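Local coordinates for GntR-family protein transcriptional regulator (Mycobacterium smegmatis, PDB 3F8M) that represses the phnDCE phosphate-uptake operon when phosphate is available, acting as a DNA-binding regulator of the GntR family, at residues D28-R31 / P35-A38; A38-A43 / V48-V53. All coordinates share one frame; numbering follows the deposited sequence. Where two conformers were deposited one is given.

Contact 1: residues D28-R31 / P35-A38; sequences DGMR and PFPA
The thioether of M30 lies over one face of the F36 ring, and this Met-aromatic contact is the heart of the pairing. The methyl CE stands almost on the ring normal, 4.0 Å from the F36 ring centroid and only 6° off that normal, a CH-pi contact over the middle of the ring. SD leans toward the far end of the ring, 3.9 Å from F36 CZ. Beyond the ring, M30 CE also rests against the backbone of P35, 3.7 Å from P35 O. A bend at chi3 (81°) turns the methyl aside from the chain's extended line, so that sulfur and methyl both sit over the same face. Methionine suits this place because its polarisable, flexible end can settle on an aromatic surface, while the flat ring of F36 offers that surface. No hydrogen bond joins the two segments; the backbones stay well apart, with M30 CA and P35 CA 8.7 Å from each other. F36 is buried, its side chain also packing on L23, M26 and L27 of helix 15-29. Its backbone bonds to that of T73 and its side chain touches V75, so the F36 side chain lies between helix 15-29 and strand 72-75, and M30 meets the same strand.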
loop_
_atom_site.group_PDB
_atom_site.type_symbol
_atom_site.label_atom_id
_atom_site.label_comp_id
_atom_site.label_asym_id
_atom_site.label_seq_id
_atom_site.Cartn_x
_atom_site.Cartn_y
_atom_site.Cartn_z
ATOM N N ASP A 28 4.712 1.227 -29.235
ATOM C CA ASP A 28 4.010 2.460 -29.662
ATOM C C ASP A 28 2.871 2.209 -30.658
ATOM O O ASP A 28 1.860 2.921 -30.659
ATOM C CB ASP A 28 4.985 3.479 -30.274
ATOM C CG ASP A 28 4.297 4.806 -30.619
ATOM O OD1 ASP A 28 3.793 5.469 -29.684
ATOM O OD2 ASP A 28 4.237 5.178 -31.819
ATOM N N GLY A 29 3.062 1.212 -31.520
ATOM C CA GLY A 29 2.120 0.909 -32.586
ATOM C C GLY A 29 1.068 -0.132 -32.272
ATOM O O GLY A 29 0.165 -0.363 -33.080
ATOM N N MET A 30 1.169 -0.774 -31.120
ATOM C CA MET A 30 0.255 -1.859 -30.793
ATOM C C MET A 30 -0.856 -1.378 -29.866
ATOM O O MET A 30 -0.740 -0.318 -29.250
ATOM C CB MET A 30 1.015 -3.031 -30.157
ATOM C CG MET A 30 2.086 -3.652 -31.069
ATOM S SD MET A 30 3.331 -4.681 -30.237
ATOM C CE MET A 30 2.466 -6.267 -30.056
ATOM N N ARG A 31 -1.912 -2.178 -29.779
ATOM C CA ARG A 31 -3.030 -1.944 -28.864
ATOM C C ARG A 31 -2.910 -2.821 -27.648
ATOM O O ARG A 31 -2.248 -3.861 -27.688
ATOM C CB ARG A 31 -4.353 -2.296 -29.543
ATOM C CG ARG A 31 -4.676 -1.413 -30.720
ATOM C CD ARG A 31 -5.907 -1.940 -31.443
ATOM N NE ARG A 31 -6.076 -1.288 -32.732
ATOM C CZ ARG A 31 -7.000 -1.610 -33.632
ATOM N NH1 ARG A 31 -7.852 -2.604 -33.411
ATOM N NH2 ARG A 31 -7.073 -0.929 -34.762
ATOM N N PRO A 35 -0.554 -9.489 -29.161
ATOM C CA PRO A 35 0.601 -10.371 -28.859
ATOM C C PRO A 35 1.855 -10.088 -29.651
ATOM O O PRO A 35 1.765 -9.834 -30.858
ATOM C CB PRO A 35 0.082 -11.762 -29.243
ATOM C CG PRO A 35 -0.908 -11.506 -30.361
ATOM C CD PRO A 35 -1.539 -10.140 -30.065
ATOM N N PHE A 36 3.017 -10.146 -28.983
ATOM C CA PHE A 36 4.303 -10.027 -29.646
ATOM C C PHE A 36 4.533 -11.326 -30.408
ATOM O O PHE A 36 4.002 -12.349 -30.010
ATOM C CB PHE A 36 5.420 -9.844 -28.598
ATOM C CG PHE A 36 5.541 -8.424 -28.125
ATOM C CD1 PHE A 36 6.398 -7.541 -28.758
ATOM C CD2 PHE A 36 4.741 -7.958 -27.097
ATOM C CE1 PHE A 36 6.466 -6.192 -28.355
ATOM C CE2 PHE A 36 4.823 -6.626 -26.690
ATOM C CZ PHE A 36 5.675 -5.760 -27.307
ATOM N N PRO A 37 5.352 -11.286 -31.464
ATOM C CA PRO A 37 5.851 -12.518 -32.117
ATOM C C PRO A 37 6.564 -13.336 -31.065
ATOM O O PRO A 37 6.946 -12.762 -30.060
ATOM C CB PRO A 37 6.908 -11.966 -33.065
ATOM C CG PRO A 37 6.283 -10.693 -33.558
ATOM C CD PRO A 37 5.734 -10.088 -32.236
ATOM N N ALA A 38 6.765 -14.635 -31.287
ATOM C CA ALA A 38 7.549 -15.439 -30.332
ATOM C C ALA A 38 8.995 -14.940 -30.182
ATOM O O ALA A 38 9.604 -14.305 -31.102
ATOM C CB ALA A 38 7.512 -16.980 -30.668
#

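Contact 2: residues A38-A43 / V48-V53; sequences AEREIA and VARETV
V53 lays its two methyls against helix 39-45, on I42 and A43. Its CG2 is pressed tightly on the A43 backbone, 3.5 Å from A43 CA, and CG1 meets the branched side of I42, 3.8 Å from I42 CB. With chi1 at 175°, CG1 stands anti to the backbone N of V53, and the two branches are spread across both residues. A43 suits the close approach because a single methyl lets the second helix draw near; A43 CB lies 3.6 Å from A49 O, just before that helix begins. The chain is also tied here by a backbone hydrogen bond from V48 N to A43 O (3.1 Å). Toward the polar edge, R50 crosses E39 at about a right angle. R50 NE and NH2 both approach E39 OE2, each a weak, strongly bent bond within the salt bridge, and the carboxylate and guanidinium planes stand 80° apart. The stronger partner of E39 OE2 is R54, with which it forms a salt bridge, so two arginines share one carboxylate. Outermost, R40 CG lies 3.6 Å from R50 CD. Helix 39-45 and helix 50-62, joined by a brief turn, form the helix-turn-helix of a GntR-type winged-helix domain, predicted to bind DNA.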
loop_
_atom_site.group_PDB
_atom_site.type_symbol
_atom_site.label_atom_id
_atom_site.label_comp_id
_atom_site.label_asym_id
_atom_site.label_seq_id
_atom_site.Cartn_x
_atom_site.Cartn_y
_atom_site.Cartn_z
ATOM N N ALA A 38 6.765 -14.635 -31.287
ATOM C CA ALA A 38 7.549 -15.439 -30.332
ATOM C C ALA A 38 8.995 -14.940 -30.182
ATOM O O ALA A 38 9.604 -14.305 -31.102
ATOM C CB ALA A 38 7.512 -16.980 -30.668
ATOM N N GLU A 39 9.523 -15.214 -28.995
ATOM C CA GLU A 39 10.828 -14.729 -28.612
ATOM C C GLU A 39 11.860 -15.080 -29.668
ATOM O O GLU A 39 12.600 -14.223 -30.077
ATOM C CB GLU A 39 11.220 -15.212 -27.204
ATOM C CG GLU A 39 11.569 -16.658 -26.998
ATOM C CD GLU A 39 12.359 -16.871 -25.663
ATOM O OE1 GLU A 39 11.991 -16.277 -24.612
ATOM O OE2 GLU A 39 13.357 -17.632 -25.669
ATOM N N ARG A 40 11.839 -16.303 -30.171
ATOM C CA ARG A 40 12.837 -16.705 -31.169
ATOM C C ARG A 40 12.752 -15.903 -32.462
ATOM O O ARG A 40 13.805 -15.591 -33.049
ATOM C CB ARG A 40 12.707 -18.178 -31.502
ATOM C CG ARG A 40 13.933 -18.782 -32.120
ATOM C CD ARG A 40 13.890 -20.291 -31.857
ATOM N NE ARG A 40 14.688 -20.996 -32.854
ATOM C CZ ARG A 40 15.979 -21.278 -32.722
ATOM N NH1 ARG A 40 16.638 -20.925 -31.621
ATOM N NH2 ARG A 40 16.608 -21.914 -33.702
ATOM N N GLU A 41 11.523 -15.579 -32.914
ATOM C CA GLU A 41 11.369 -14.802 -34.141
ATOM C C GLU A 41 11.956 -13.422 -33.960
ATOM O O GLU A 41 12.709 -12.917 -34.821
ATOM C CB GLU A 41 9.896 -14.716 -34.618
ATOM C CG GLU A 41 9.716 -13.668 -35.728
ATOM C CD GLU A 41 8.398 -13.798 -36.494
ATOM O OE1 GLU A 41 7.457 -14.456 -35.997
ATOM O OE2 GLU A 41 8.318 -13.212 -37.593
ATOM N N ILE A 42 11.634 -12.806 -32.830
ATOM C CA ILE A 42 12.165 -11.487 -32.531
ATOM C C ILE A 42 13.700 -11.519 -32.491
ATOM O O ILE A 42 14.384 -10.661 -33.070
ATOM C CB ILE A 42 11.609 -10.934 -31.166
ATOM C CG1 ILE A 42 10.073 -11.002 -31.126
ATOM C CG2 ILE A 42 12.100 -9.505 -30.934
ATOM C CD1 ILE A 42 9.468 -10.440 -29.812
ATOM N N ALA A 43 14.240 -12.507 -31.791
ATOM C CA ALA A 43 15.693 -12.593 -31.655
ATOM C C ALA A 43 16.356 -12.633 -33.035
ATOM O O ALA A 43 17.308 -11.882 -33.302
ATOM C CB ALA A 43 16.070 -13.811 -30.801
ATOM N N VAL A 48 19.997 -10.961 -32.151
ATOM C CA VAL A 48 20.356 -11.186 -30.748
ATOM C C VAL A 48 19.913 -12.584 -30.281
ATOM O O VAL A 48 19.136 -13.271 -30.945
ATOM C CB VAL A 48 19.764 -10.091 -29.792
ATOM C CG1 VAL A 48 20.292 -8.679 -30.155
ATOM C CG2 VAL A 48 18.249 -10.114 -29.822
ATOM N N ALA A 49 20.451 -13.009 -29.147
ATOM C CA ALA A 49 20.111 -14.271 -28.532
ATOM C C ALA A 49 18.628 -14.262 -28.154
ATOM O O ALA A 49 18.068 -13.197 -27.868
ATOM C CB ALA A 49 20.956 -14.474 -27.297
ATOM N N ARG A 50 18.019 -15.448 -28.174
ATOM C CA ARG A 50 16.672 -15.667 -27.621
ATOM C C ARG A 50 16.574 -15.223 -26.157
ATOM O O ARG A 50 15.539 -14.679 -25.734
ATOM C CB ARG A 50 16.296 -17.142 -27.685
ATOM C CG ARG A 50 16.006 -17.672 -29.043
ATOM C CD ARG A 50 15.527 -19.103 -28.896
ATOM N NE ARG A 50 14.312 -19.190 -28.068
ATOM C CZ ARG A 50 13.766 -20.330 -27.644
ATOM N NH1 ARG A 50 14.317 -21.499 -27.965
ATOM N NH2 ARG A 50 12.668 -20.301 -26.895
ATOM N N GLU A 51 17.630 -15.465 -25.388
ATOM C CA GLU A 51 17.664 -15.080 -23.967
ATOM C C GLU A 51 17.721 -13.561 -23.820
ATOM O O GLU A 51 17.297 -13.000 -22.794
ATOM C CB GLU A 51 18.849 -15.699 -23.237
ATOM C CG GLU A 51 18.840 -17.229 -23.113
ATOM C CD GLU A 51 19.204 -17.988 -24.401
ATOM O OE1 GLU A 51 19.662 -17.380 -25.399
ATOM O OE2 GLU A 51 19.026 -19.228 -24.409
ATOM N N THR A 52 18.241 -12.890 -24.842
ATOM C CA THR A 52 18.273 -11.434 -24.837
ATOM C C THR A 52 16.863 -10.835 -25.020
ATOM O O THR A 52 16.514 -9.856 -24.363
ATOM C CB THR A 52 19.253 -10.886 -25.866
ATOM O OG1 THR A 52 20.542 -11.492 -25.627
ATOM C CG2 THR A 52 19.367 -9.366 -25.711
ATOM N N VAL A 53 16.079 -11.411 -25.922
ATOM C CA VAL A 53 14.686 -10.973 -26.122
ATOM C C VAL A 53 13.904 -11.310 -24.852
ATOM O O VAL A 53 13.202 -10.452 -24.314
ATOM C CB VAL A 53 14.032 -11.585 -27.392
ATOM C CG1 VAL A 53 12.550 -11.204 -27.493
ATOM C CG2 VAL A 53 14.763 -11.127 -28.640
#

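In the fold
The two contacts follow each other along the chain and share A38, the N-cap of helix 39-45: contact 1 closes the turn between helix 15-29 and that helix, and contact 2 comes next, reaching on to helix 50-62. Their centres are about 14 Å apart, and they meet through I42, whose CD1 lies 3.4 Å from P37 O and also packs on F36. Both belong to the N-terminal GntR-type winged helix-turn-helix domain, far from the centre of the chain. Contact 1 joins the first helix to strand 72-75, which pairs with strand 66-69 in the two-stranded wing, while contact 2 packs together the two helices of the predicted DNA-binding motif.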